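Local coordinates for sensor protein (Bacillus halodurans, PDB 3O5Y), which probably serves as the sensory GAF domain of a two-component histidine kinase that transfers a phosphoryl group from ATP to a histidine, at residues A[26-31]-A[38-43]; A[64-69]-A[106-111]; A[69-74]-A[96-101]; A[100-105]-A[135-140]. All blocks are in the same frame, centred on the assembly; numbering follows the deposited sequence.

In the fold
All four contacts build one GAF domain around a single antiparallel sheet. Contacts 1 and 3 are strand pairs within it: contact 1 is the hairpin of strands 25-32 and 35-42, contact 3 joins the outermost strand 72-75 to strand 96-103, and backbone hydrogen bonds dominate both. Contacts 2 and 4 lay helices on the sheet. In contact 2, helix 61-68 meets strand 108-116 through leucine and valine inside and a salt bridge farther out; contact 4 sets helix 124-142 on strand 96-103 through small apolar groups and a water. Contact 4 is buried; the others are partly buried, with D67, R69 and F73 exposed in contacts 2 and 3. Contacts 3 and 4 share I100 and P101.

Contact 1: A[26-31]-A[38-43]; sequences ISFLLL and LSHVYP. With ACT (acetate ion), chain C.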
loop_
_atom_site.group_PDB
_atom_site.type_symbol
_atom_site.label_atom_id
_atom_site.label_comp_id
_atom_site.label_asym_id
_atom_site.label_seq_id
_atom_site.Cartn_x
_atom_site.Cartn_y
_atom_site.Cartn_z
ATOM N N ILE A 26 -0.279 1.796 -7.383
ATOM C CA ILE A 26 -0.603 1.897 -5.964
ATOM C C ILE A 26 -1.781 1.006 -5.694
ATOM O O ILE A 26 -2.698 0.921 -6.506
ATOM C CB ILE A 26 -1.004 3.336 -5.531
ATOM C CG1 ILE A 26 0.130 4.303 -5.794
ATOM C CG2 ILE A 26 -1.341 3.394 -4.039
ATOM C CD1 ILE A 26 0.325 5.358 -4.731
ATOM N N SER A 27 -1.772 0.351 -4.545
ATOM C CA SER A 27 -2.976 -0.303 -4.085
ATOM C C SER A 27 -3.202 0.097 -2.656
ATOM O O SER A 27 -2.265 0.395 -1.923
ATOM C CB SER A 27 -2.891 -1.824 -4.210
ATOM O OG SER A 27 -1.929 -2.326 -3.322
ATOM N N PHE A 28 -4.465 0.116 -2.264
ATOM C CA PHE A 28 -4.796 0.413 -0.904
ATOM C C PHE A 28 -5.583 -0.755 -0.347
ATOM O O PHE A 28 -6.474 -1.300 -1.012
ATOM C CB PHE A 28 -5.572 1.731 -0.796
ATOM C CG PHE A 28 -6.267 1.888 0.508
ATOM C CD1 PHE A 28 -5.540 2.145 1.670
ATOM C CD2 PHE A 28 -7.642 1.706 0.601
ATOM C CE1 PHE A 28 -6.173 2.241 2.904
ATOM C CE2 PHE A 28 -8.287 1.808 1.840
ATOM C CZ PHE A 28 -7.538 2.075 2.996
ATOM N N LEU A 29 -5.245 -1.149 0.871
ATOM C CA LEU A 29 -5.903 -2.273 1.500
ATOM C C LEU A 29 -6.506 -1.859 2.814
ATOM O O LEU A 29 -5.945 -1.035 3.531
ATOM C CB LEU A 29 -4.944 -3.443 1.670
ATOM C CG LEU A 29 -4.383 -3.971 0.346
ATOM C CD1 LEU A 29 -3.070 -3.288 -0.003
ATOM C CD2 LEU A 29 -4.202 -5.481 0.397
ATOM N N LEU A 30 -7.665 -2.423 3.116
ATOM C CA LEU A 30 -8.453 -1.976 4.244
ATOM C C LEU A 30 -8.523 -3.096 5.261
ATOM O O LEU A 30 -8.805 -4.238 4.930
ATOM C CB LEU A 30 -9.872 -1.605 3.799
ATOM C CG LEU A 30 -10.671 -0.480 4.484
ATOM C CD1 LEU A 30 -12.196 -0.776 4.492
ATOM C CD2 LEU A 30 -10.202 -0.093 5.916
ATOM N N LEU A 31 -8.249 -2.761 6.507
ATOM C CA LEU A 31 -8.416 -3.695 7.579
ATOM C C LEU A 31 -9.777 -3.437 8.230
ATOM O O LEU A 31 -10.019 -2.359 8.771
ATOM C CB LEU A 31 -7.277 -3.536 8.585
ATOM C CG LEU A 31 -7.254 -4.575 9.695
ATOM C CD1 LEU A 31 -6.959 -5.947 9.120
ATOM C CD2 LEU A 31 -6.221 -4.207 10.734
ATOM N N LEU A 38 -7.858 -6.188 -0.223
ATOM C CA LEU A 38 -7.578 -5.265 -1.323
ATOM C C LEU A 38 -8.831 -4.430 -1.575
ATOM O O LEU A 38 -9.916 -4.981 -1.784
ATOM C CB LEU A 38 -7.258 -6.034 -2.601
ATOM C CG LEU A 38 -6.254 -5.501 -3.629
ATOM C CD1 LEU A 38 -6.575 -6.090 -5.005
ATOM C CD2 LEU A 38 -6.135 -3.985 -3.695
ATOM N N SER A 39 -8.710 -3.112 -1.578
ATOM C CA SER A 39 -9.914 -2.335 -1.801
ATOM C C SER A 39 -9.841 -1.308 -2.923
ATOM O O SER A 39 -10.871 -0.978 -3.505
ATOM C CB SER A 39 -10.391 -1.699 -0.501
ATOM O OG SER A 39 -9.502 -0.689 -0.103
ATOM N N HIS A 40 -8.643 -0.813 -3.224
ATOM C CA HIS A 40 -8.457 0.165 -4.292
ATOM C C HIS A 40 -7.139 -0.049 -5.008
ATOM O O HIS A 40 -6.112 -0.315 -4.371
ATOM C CB HIS A 40 -8.501 1.589 -3.735
ATOM C CG HIS A 40 -9.834 1.972 -3.174
ATOM N ND1 HIS A 40 -10.758 2.710 -3.890
ATOM C CD2 HIS A 40 -10.423 1.676 -1.988
ATOM C CE1 HIS A 40 -11.847 2.868 -3.158
ATOM N NE2 HIS A 40 -11.671 2.250 -2.002
ATOM N N VAL A 41 -7.170 0.089 -6.331
ATOM C CA VAL A 41 -5.982 -0.033 -7.152
ATOM C C VAL A 41 -5.918 1.106 -8.175
ATOM O O VAL A 41 -6.930 1.462 -8.778
ATOM C CB VAL A 41 -5.973 -1.370 -7.921
ATOM C CG1 VAL A 41 -4.739 -1.454 -8.808
ATOM C CG2 VAL A 41 -6.035 -2.563 -6.974
ATOM N N TYR A 42 -4.730 1.668 -8.374
ATOM C CA TYR A 42 -4.470 2.574 -9.483
ATOM C C TYR A 42 -3.181 2.144 -10.157
ATOM O O TYR A 42 -2.188 1.913 -9.469
ATOM C CB TYR A 42 -4.329 4.025 -9.017
ATOM C CG TYR A 42 -3.831 4.920 -10.129
ATOM C CD1 TYR A 42 -4.721 5.488 -11.054
ATOM C CD2 TYR A 42 -2.474 5.167 -10.293
ATOM C CE1 TYR A 42 -4.261 6.291 -12.100
ATOM C CE2 TYR A 42 -2.004 5.963 -11.338
ATOM C CZ TYR A 42 -2.896 6.523 -12.231
ATOM O OH TYR A 42 -2.418 7.311 -13.256
ATOM N N PRO A 43 -3.162 2.065 -11.505
ATOM C CA PRO A 43 -4.229 2.315 -12.489
ATOM C C PRO A 43 -5.368 1.314 -12.351
ATOM O O PRO A 43 -5.124 0.195 -11.907
ATOM C CB PRO A 43 -3.526 2.104 -13.829
ATOM C CG PRO A 43 -2.075 2.268 -13.538
ATOM C CD PRO A 43 -1.873 1.771 -12.158
HETATM C C ACT C . -1.736 -6.186 -4.449
HETATM O O ACT C . -1.318 -7.324 -4.065
HETATM O OXT ACT C . -1.359 -5.157 -3.809
HETATM C CH3 ACT C . -2.652 -6.098 -5.627
#
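I26 and F28 trade backbone N-H and C=O groups with Y42 and H40 along two antiparallel strands whose axes approach to 4.6 Å. The two bonds between I26 and Y42 are nearly straight. The pattern slips by one residue at S39, where both S39 and H40 face F28: a classic beta bulge. F28 O therefore takes three donors. S39 N comes in the carbonyl plane at 2.9 Å from F28 O, H40 N is tilted somewhat from that plane, and S39 OG, 3.2 Å from F28 O, sits well above it. The hydroxyl gets there because it is tucked between its own backbone N and carbonyl carbon (chi1 70°), which also brings OG close to F28 CD2. An alanine here would remove that hydroxyl and is likely to leave F28 O with its two amide donors alone, the ring losing its polar neighbour.

This bulged hairpin of strands 25-32 and 35-42 lies in the antiparallel sheet of the GAF domain. F28 and H40 stand side by side on the face covered by helix 6-20. On the face of S27 and L29, L38 reaches across with CD2, 3.9 Å from S27 CB, while L29 CD2 lies 4.3 Å from L38 CB. S27 OG donates to OXT of an acetate, probably from the crystallisation liquor, at 2.9 Å; Y62 and R25 bind the same ion.

Contact 2: A[64-69]-A[106-111]; sequences SALDQR and NKRVGV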
loop_
_atom_site.group_PDB
_atom_site.type_symbol
_atom_site.label_atom_id
_atom_site.label_comp_id
_atom_site.label_asym_id
_atom_site.label_seq_id
_atom_site.Cartn_x
_atom_site.Cartn_y
_atom_site.Cartn_z
ATOM N N SER A 64 3.254 -7.953 7.675
ATOM C CA SER A 64 4.502 -7.734 8.368
ATOM C C SER A 64 4.678 -6.244 8.700
ATOM O O SER A 64 5.127 -5.895 9.791
ATOM C CB SER A 64 5.646 -8.276 7.523
ATOM O OG SER A 64 6.868 -8.096 8.189
ATOM N N ALA A 65 4.291 -5.374 7.767
ATOM C CA ALA A 65 4.325 -3.933 7.977
ATOM C C ALA A 65 3.343 -3.515 9.069
ATOM O O ALA A 65 3.668 -2.700 9.923
ATOM C CB ALA A 65 4.011 -3.207 6.683
ATOM N N LEU A 66 2.145 -4.091 9.033
ATOM C CA LEU A 66 1.139 -3.837 10.045
ATOM C C LEU A 66 1.567 -4.330 11.420
ATOM O O LEU A 66 1.374 -3.616 12.406
ATOM C CB LEU A 66 -0.198 -4.473 9.667
ATOM C CG LEU A 66 -1.133 -3.754 8.709
ATOM C CD1 LEU A 66 -2.287 -4.661 8.377
ATOM C CD2 LEU A 66 -1.647 -2.442 9.299
ATOM N N ASP A 67 2.122 -5.543 11.499
ATOM C CA ASP A 67 2.532 -6.102 12.794
ATOM C C ASP A 67 3.688 -5.309 13.400
ATOM O O ASP A 67 3.680 -5.015 14.592
ATOM C CB ASP A 67 2.902 -7.597 12.697
ATOM C CG ASP A 67 1.693 -8.504 12.403
ATOM O OD1 ASP A 67 0.543 -8.153 12.763
ATOM O OD2 ASP A 67 1.902 -9.600 11.809
ATOM N N GLN A 68 4.670 -4.964 12.568
ATOM C CA GLN A 68 5.878 -4.241 13.003
ATOM C C GLN A 68 5.605 -2.753 13.230
ATOM O O GLN A 68 6.411 -2.056 13.838
ATOM C CB GLN A 68 6.998 -4.353 11.950
ATOM C CG GLN A 68 7.720 -5.698 11.847
ATOM C CD GLN A 68 8.762 -5.714 10.709
ATOM O OE1 GLN A 68 8.781 -6.634 9.882
ATOM N NE2 GLN A 68 9.621 -4.685 10.662
ATOM N N ARG A 69 4.488 -2.266 12.706
ATOM C CA ARG A 69 4.190 -0.836 12.732
ATOM C C ARG A 69 5.303 -0.016 12.079
ATOM O O ARG A 69 5.660 1.072 12.540
ATOM C CB ARG A 69 3.887 -0.363 14.162
ATOM C CG ARG A 69 2.423 -0.514 14.540
ATOM C CD ARG A 69 2.209 -0.231 16.016
ATOM N NE ARG A 69 0.896 0.354 16.284
ATOM C CZ ARG A 69 -0.243 -0.335 16.374
ATOM N NH1 ARG A 69 -1.383 0.310 16.629
ATOM N NH2 ARG A 69 -0.254 -1.662 16.211
ATOM N N ASN A 106 -5.839 5.173 17.431
ATOM C CA ASN A 106 -6.636 4.102 18.042
ATOM C C ASN A 106 -6.345 2.719 17.501
ATOM O O ASN A 106 -6.246 1.769 18.279
ATOM C CB ASN A 106 -8.129 4.343 17.845
ATOM C CG ASN A 106 -8.631 5.537 18.598
ATOM O OD1 ASN A 106 -8.340 5.716 19.793
ATOM N ND2 ASN A 106 -9.400 6.378 17.905
ATOM N N LYS A 107 -6.249 2.594 16.174
ATOM C CA LYS A 107 -6.186 1.272 15.528
ATOM C C LYS A 107 -5.406 1.254 14.213
ATOM O O LYS A 107 -5.086 2.303 13.636
ATOM C CB LYS A 107 -7.605 0.752 15.267
ATOM C CG LYS A 107 -8.355 1.602 14.227
ATOM C CD LYS A 107 -9.751 1.059 13.935
ATOM C CE LYS A 107 -10.475 1.965 12.948
ATOM N NZ LYS A 107 -11.449 1.168 12.151
ATOM N N ARG A 108 -5.102 0.043 13.752
ATOM C CA ARG A 108 -4.610 -0.168 12.401
ATOM C C ARG A 108 -5.790 -0.027 11.483
ATOM O O ARG A 108 -6.883 -0.497 11.789
ATOM C CB ARG A 108 -4.055 -1.568 12.244
ATOM C CG ARG A 108 -2.970 -1.908 13.200
ATOM C CD ARG A 108 -3.237 -3.277 13.728
ATOM N NE ARG A 108 -2.033 -4.084 13.691
ATOM C CZ ARG A 108 -2.032 -5.411 13.705
ATOM N NH1 ARG A 108 -0.874 -6.067 13.657
ATOM N NH2 ARG A 108 -3.192 -6.077 13.759
ATOM N N VAL A 109 -5.549 0.606 10.347
ATOM C CA VAL A 109 -6.596 0.993 9.424
ATOM C C VAL A 109 -6.434 0.260 8.097
ATOM O O VAL A 109 -7.418 -0.129 7.469
ATOM C CB VAL A 109 -6.567 2.535 9.229
ATOM C CG1 VAL A 109 -7.236 2.963 7.933
ATOM C CG2 VAL A 109 -7.216 3.211 10.396
ATOM N N GLY A 110 -5.194 0.064 7.663
ATOM C CA GLY A 110 -4.975 -0.566 6.363
ATOM C C GLY A 110 -3.533 -0.525 5.938
ATOM O O GLY A 110 -2.635 -0.370 6.767
ATOM N N VAL A 111 -3.307 -0.684 4.640
ATOM C CA VAL A 111 -1.964 -0.696 4.085
ATOM C C VAL A 111 -1.960 0.080 2.782
ATOM O O VAL A 111 -2.924 0.009 2.005
ATOM C CB VAL A 111 -1.439 -2.152 3.879
ATOM C CG1 VAL A 111 -0.170 -2.193 2.999
ATOM C CG2 VAL A 111 -1.159 -2.807 5.219
#
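The guanidinium of R108 has L66 CB over one face and D67 OD1 at its edge, near the plane. Carboxylate and guanidinium are nearly coplanar, 28° apart, and R108 NH1 lies 2.7 Å from D67 OD1. Despite this salt bridge, the hydrogen bond within it is weak, its N-H...O angle only 123°. The R69 guanidinium lies nearly parallel to that of R108 but offset obliquely, with R69 NH2 3.9 Å from R108 NE. Two like charges so close would probably be costly, and the carboxylate of D67 may ease the cost on the R108 side.

R108 reaches the helix with a chain bent at chi2 and chi3, which carries NH1 past L66 to the acid. L66 points toward the strand. Its CD2 branch touches G110 O at 3.4 Å and R108 CB at 3.9 Å, while L66 CG rests 3.6 Å from V111 CG2. The aliphatic part of R108 thus lies against L66 CD2, while its charged end runs out to the exposed D67. V109 and G110 both face I102 in a classic beta bulge of the neighbouring strand pair. Helical residues 64-68 and strand residues 108-111 run at 150° to each other, and W63 and Y62 extend the packing along the helix: a short helix laid against the central sheet of a GAF domain.

Contact 3: A[69-74]-A[96-101]; sequences RQTIFR and SILVIP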
loop_
_atom_site.group_PDB
_atom_site.type_symbol
_atom_site.label_atom_id
_atom_site.label_comp_id
_atom_site.label_asym_id
_atom_site.label_seq_id
_atom_site.Cartn_x
_atom_site.Cartn_y
_atom_site.Cartn_z
ATOM N N ARG A 69 4.488 -2.266 12.706
ATOM C CA ARG A 69 4.190 -0.836 12.732
ATOM C C ARG A 69 5.303 -0.016 12.079
ATOM O O ARG A 69 5.660 1.072 12.540
ATOM C CB ARG A 69 3.887 -0.363 14.162
ATOM C CG ARG A 69 2.423 -0.514 14.540
ATOM C CD ARG A 69 2.209 -0.231 16.016
ATOM N NE ARG A 69 0.896 0.354 16.284
ATOM C CZ ARG A 69 -0.243 -0.335 16.374
ATOM N NH1 ARG A 69 -1.383 0.310 16.629
ATOM N NH2 ARG A 69 -0.254 -1.662 16.211
ATOM N N GLN A 70 5.830 -0.550 10.981
ATOM C CA GLN A 70 6.968 0.052 10.298
ATOM C C GLN A 70 6.778 0.051 8.778
ATOM O O GLN A 70 6.135 -0.841 8.215
ATOM C CB GLN A 70 8.246 -0.701 10.680
ATOM C CG GLN A 70 9.499 0.148 10.623
ATOM C CD GLN A 70 10.779 -0.679 10.732
ATOM O OE1 GLN A 70 11.650 -0.635 9.843
ATOM N NE2 GLN A 70 10.895 -1.447 11.818
ATOM N N THR A 71 7.332 1.058 8.118
ATOM C CA THR A 71 7.362 1.079 6.675
ATOM C C THR A 71 8.407 0.089 6.171
ATOM O O THR A 71 9.555 0.092 6.621
ATOM C CB THR A 71 7.656 2.493 6.156
ATOM O OG1 THR A 71 6.550 3.341 6.464
ATOM C CG2 THR A 71 7.862 2.493 4.662
ATOM N N ILE A 72 8.003 -0.763 5.237
ATOM C CA ILE A 72 8.910 -1.763 4.705
ATOM C C ILE A 72 9.176 -1.532 3.229
ATOM O O ILE A 72 8.257 -1.325 2.452
ATOM C CB ILE A 72 8.381 -3.187 4.907
ATOM C CG1 ILE A 72 8.318 -3.505 6.405
ATOM C CG2 ILE A 72 9.276 -4.189 4.164
ATOM C CD1 ILE A 72 7.746 -4.876 6.747
ATOM N N PHE A 73 10.446 -1.569 2.857
ATOM C CA PHE A 73 10.812 -1.550 1.469
ATOM C C PHE A 73 11.358 -2.904 1.015
ATOM O O PHE A 73 12.199 -3.494 1.676
ATOM C CB PHE A 73 11.854 -0.477 1.202
ATOM C CG PHE A 73 12.400 -0.531 -0.180
ATOM C CD1 PHE A 73 11.676 0.006 -1.241
ATOM C CD2 PHE A 73 13.621 -1.170 -0.439
ATOM C CE1 PHE A 73 12.175 -0.049 -2.540
ATOM C CE2 PHE A 73 14.131 -1.237 -1.725
ATOM C CZ PHE A 73 13.416 -0.677 -2.783
ATOM N N ARG A 74 10.902 -3.363 -0.146
ATOM C CA ARG A 74 11.402 -4.608 -0.689
ATOM C C ARG A 74 11.622 -4.532 -2.180
ATOM O O ARG A 74 10.739 -4.152 -2.940
ATOM C CB ARG A 74 10.468 -5.773 -0.344
ATOM C CG ARG A 74 11.213 -6.998 0.134
ATOM C CD ARG A 74 11.508 -6.996 1.660
ATOM N NE ARG A 74 10.981 -8.235 2.217
ATOM C CZ ARG A 74 10.718 -8.454 3.500
ATOM N NH1 ARG A 74 10.203 -9.625 3.870
ATOM N NH2 ARG A 74 10.966 -7.516 4.414
ATOM N N SER A 96 9.912 -3.204 -7.413
ATOM C CA SER A 96 10.170 -2.539 -6.148
ATOM C C SER A 96 8.833 -2.263 -5.484
ATOM O O SER A 96 7.898 -1.849 -6.147
ATOM C CB SER A 96 10.886 -1.226 -6.449
ATOM O OG SER A 96 10.912 -0.374 -5.334
ATOM N N ILE A 97 8.733 -2.497 -4.180
ATOM C CA ILE A 97 7.504 -2.200 -3.459
ATOM C C ILE A 97 7.792 -1.480 -2.135
ATOM O O ILE A 97 8.709 -1.866 -1.385
ATOM C CB ILE A 97 6.579 -3.472 -3.308
ATOM C CG1 ILE A 97 5.130 -3.067 -3.013
ATOM C CG2 ILE A 97 7.113 -4.480 -2.283
ATOM C CD1 ILE A 97 4.357 -2.609 -4.256
ATOM N N LEU A 98 7.047 -0.402 -1.891
ATOM C CA LEU A 98 7.075 0.314 -0.620
ATOM C C LEU A 98 5.713 0.108 0.050
ATOM O O LEU A 98 4.678 0.360 -0.545
ATOM C CB LEU A 98 7.331 1.801 -0.847
ATOM C CG LEU A 98 7.384 2.662 0.414
ATOM C CD1 LEU A 98 8.598 2.253 1.257
ATOM C CD2 LEU A 98 7.413 4.150 0.093
ATOM N N VAL A 99 5.731 -0.386 1.275
ATOM C CA VAL A 99 4.545 -0.819 1.970
ATOM C C VAL A 99 4.426 0.051 3.230
ATOM O O VAL A 99 5.231 -0.031 4.156
ATOM C CB VAL A 99 4.635 -2.346 2.320
ATOM C CG1 VAL A 99 3.349 -2.822 2.955
ATOM C CG2 VAL A 99 4.937 -3.181 1.074
ATOM N N ILE A 100 3.442 0.927 3.234
ATOM C CA ILE A 100 3.215 1.787 4.361
ATOM C C ILE A 100 1.979 1.315 5.099
ATOM O O ILE A 100 0.892 1.383 4.540
ATOM C CB ILE A 100 2.966 3.245 3.890
ATOM C CG1 ILE A 100 4.154 3.725 3.051
ATOM C CG2 ILE A 100 2.681 4.161 5.122
ATOM C CD1 ILE A 100 4.050 5.175 2.569
ATOM N N PRO A 101 2.140 0.847 6.348
ATOM C CA PRO A 101 0.972 0.482 7.151
ATOM C C PRO A 101 0.228 1.754 7.553
ATOM O O PRO A 101 0.843 2.735 7.946
ATOM C CB PRO A 101 1.580 -0.187 8.382
ATOM C CG PRO A 101 2.930 0.494 8.551
ATOM C CD PRO A 101 3.390 0.853 7.141
#
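I72 and V99, and likewise R74 and I97, are joined by reciprocal backbone hydrogen bonds, the two hydrogen-bonded pairs of this antiparallel ladder; F73 and L98 form the non-hydrogen-bonded pair between them. The R74 N to I97 O bond is nearly straight, at 172°. Weaker CA-H...O contacts supplement these, such as T71 CA to V99 O at 3.5 Å.

Van der Waals contacts gather just before the outer strand. T71 CG2 lies opposite its own backbone N, beside the carbonyl carbon, and this sends the methyl 3.5 Å from L98 CD1. The hydroxyl branch turns the other way, T71 OG1 standing 4.1 Å from P101 CD. A serine in its place would lack the methyl and would probably leave L98 CD1 without this neighbour, opening a small gap beside L98. P101 packs its ring against the backbone of Q70, with P101 CD 3.4 Å from Q70 O. Farther along, F73 CB touches L98 CD1 at 4.2 Å.

Aromatic and polar groups meet at the far end, where S96 OG lies at the edge of the F73 ring, near its plane, 3.1 Å from F73 CE1. R74 leads its charged end away from the ladder, to a long, weak ion pair with D81. The pairing of outermost strand 72-75 with strand 96-103 thus rests chiefly on four main-chain hydrogen bonds, with mostly apolar side chains packing on its faces.

Contact 4: A[100-105]-A[135-140]; sequences IPIYSK and DHLAVS
I102 reaches helix 124-142 with both of its branches. From CB, the CG2 methyl swings away from the backbone N and meets A138 CB at 3.4 Å and A138 CA at 3.7 Å. The other branch, CG1, stands beside the backbone N (chi1 -57°) and carries CD1 onward to L137 CD1, 4.2 Å away; the same CD1 packs against F28 CE1 of strand 25-32. A138 points at the strand, and its methyl also lies 3.3 Å from Y103 O. The small alanine is consistent with the close approach of the segment axes, 7.1 Å at a crossing angle of -41°.

A water bridges the two elements: it accepts from Y103 N at 3.0 Å and donates to D135 OD1 at 2.8 Å, so Y103 N is linked to the D135 carboxylate through the water. S104 has its CB near A138, but its hydroxyl is tied to E142 farther along the helix and to the backbone N of N106 and K107, in the turn before strand 108-116. The contact lies where helix 124-142 packs against strand 96-103, with helix 6-20 packed against L137 through I9 and M13, and V109 and L112 of strand 108-116 beside I102.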
loop_
_atom_site.group_PDB
_atom_site.type_symbol
_atom_site.label_atom_id
_atom_site.label_comp_id
_atom_site.label_asym_id
_atom_site.label_seq_id
_atom_site.Cartn_x
_atom_site.Cartn_y
_atom_site.Cartn_z
ATOM N N ILE A 100 3.442 0.927 3.234
ATOM C CA ILE A 100 3.215 1.787 4.361
ATOM C C ILE A 100 1.979 1.315 5.099
ATOM O O ILE A 100 0.892 1.383 4.540
ATOM C CB ILE A 100 2.966 3.245 3.890
ATOM C CG1 ILE A 100 4.154 3.725 3.051
ATOM C CG2 ILE A 100 2.681 4.161 5.122
ATOM C CD1 ILE A 100 4.050 5.175 2.569
ATOM N N PRO A 101 2.140 0.847 6.348
ATOM C CA PRO A 101 0.972 0.482 7.151
ATOM C C PRO A 101 0.228 1.754 7.553
ATOM O O PRO A 101 0.843 2.735 7.946
ATOM C CB PRO A 101 1.580 -0.187 8.382
ATOM C CG PRO A 101 2.930 0.494 8.551
ATOM C CD PRO A 101 3.390 0.853 7.141
ATOM N N ILE A 102 -1.090 1.749 7.424
ATOM C CA ILE A 102 -1.868 2.929 7.772
ATOM C C ILE A 102 -2.474 2.730 9.147
ATOM O O ILE A 102 -3.287 1.836 9.341
ATOM C CB ILE A 102 -2.962 3.166 6.755
ATOM C CG1 ILE A 102 -2.338 3.304 5.366
ATOM C CG2 ILE A 102 -3.721 4.421 7.099
ATOM C CD1 ILE A 102 -3.286 2.850 4.293
ATOM N N TYR A 103 -2.047 3.524 10.116
ATOM C CA TYR A 103 -2.681 3.476 11.433
ATOM C C TYR A 103 -2.992 4.812 12.065
ATOM O O TYR A 103 -2.294 5.792 11.849
ATOM C CB TYR A 103 -1.970 2.528 12.417
ATOM C CG TYR A 103 -0.515 2.777 12.733
ATOM C CD1 TYR A 103 -0.109 3.051 14.047
ATOM C CD2 TYR A 103 0.472 2.653 11.755
ATOM C CE1 TYR A 103 1.268 3.245 14.375
ATOM C CE2 TYR A 103 1.842 2.854 12.063
ATOM C CZ TYR A 103 2.228 3.150 13.372
ATOM O OH TYR A 103 3.563 3.343 13.672
ATOM N N SER A 104 -4.057 4.827 12.854
ATOM C CA SER A 104 -4.450 6.008 13.599
ATOM C C SER A 104 -4.014 5.864 15.045
ATOM O O SER A 104 -3.395 4.867 15.426
ATOM C CB SER A 104 -5.956 6.135 13.573
ATOM O OG SER A 104 -6.484 5.223 14.501
ATOM N N LYS A 105 -4.354 6.856 15.860
ATOM C CA LYS A 105 -4.027 6.806 17.283
ATOM C C LYS A 105 -4.718 5.634 17.987
ATOM O O LYS A 105 -4.246 5.166 19.013
ATOM C CB LYS A 105 -4.421 8.124 17.945
ATOM C CG LYS A 105 -5.908 8.386 17.876
ATOM C CD LYS A 105 -6.298 9.587 18.667
ATOM C CE LYS A 105 -7.799 9.589 18.891
ATOM N NZ LYS A 105 -8.111 10.718 19.734
ATOM N N ASP A 135 -0.405 9.359 7.453
ATOM C CA ASP A 135 -0.876 9.579 8.822
ATOM C C ASP A 135 -2.182 10.399 8.879
ATOM O O ASP A 135 -3.058 10.118 9.704
ATOM C CB ASP A 135 0.200 10.232 9.683
ATOM C CG ASP A 135 1.334 9.288 10.018
ATOM O OD1 ASP A 135 1.214 8.050 9.790
ATOM O OD2 ASP A 135 2.359 9.794 10.526
ATOM N N HIS A 136 -2.316 11.408 8.013
ATOM C CA HIS A 136 -3.584 12.149 7.919
ATOM C C HIS A 136 -4.659 11.263 7.297
ATOM O O HIS A 136 -5.835 11.342 7.649
ATOM C CB HIS A 136 -3.427 13.440 7.111
ATOM C CG HIS A 136 -2.700 14.523 7.840
ATOM N ND1 HIS A 136 -3.256 15.212 8.899
ATOM C CD2 HIS A 136 -1.468 15.051 7.654
ATOM C CE1 HIS A 136 -2.386 16.106 9.342
ATOM N NE2 HIS A 136 -1.289 16.020 8.611
ATOM N N LEU A 137 -4.245 10.393 6.392
ATOM C CA LEU A 137 -5.175 9.525 5.689
ATOM C C LEU A 137 -5.869 8.599 6.674
ATOM O O LEU A 137 -7.067 8.362 6.565
ATOM C CB LEU A 137 -4.418 8.712 4.630
ATOM C CG LEU A 137 -5.012 8.142 3.335
ATOM C CD1 LEU A 137 -4.903 6.627 3.293
ATOM C CD2 LEU A 137 -6.427 8.643 3.031
ATOM N N ALA A 138 -5.115 8.101 7.651
ATOM C CA ALA A 138 -5.654 7.206 8.668
ATOM C C ALA A 138 -6.734 7.878 9.514
ATOM O O ALA A 138 -7.730 7.239 9.855
ATOM C CB ALA A 138 -4.549 6.690 9.556
ATOM N N VAL A 139 -6.527 9.157 9.849
ATOM C CA VAL A 139 -7.527 9.911 10.593
ATOM C C VAL A 139 -8.818 10.068 9.765
ATOM O O VAL A 139 -9.923 9.804 10.263
ATOM C CB VAL A 139 -7.015 11.299 11.034
ATOM C CG1 VAL A 139 -8.134 12.076 11.742
ATOM C CG2 VAL A 139 -5.769 11.172 11.915
ATOM N N SER A 140 -8.651 10.470 8.507
ATOM C CA SER A 140 -9.747 10.697 7.572
ATOM C C SER A 140 -10.568 9.441 7.328
ATOM O O SER A 140 -11.786 9.513 7.216
ATOM C CB SER A 140 -9.192 11.209 6.231
ATOM O OG SER A 140 -8.549 12.474 6.384
HETATM O O HOH W 1 -0.417 5.842 9.232
#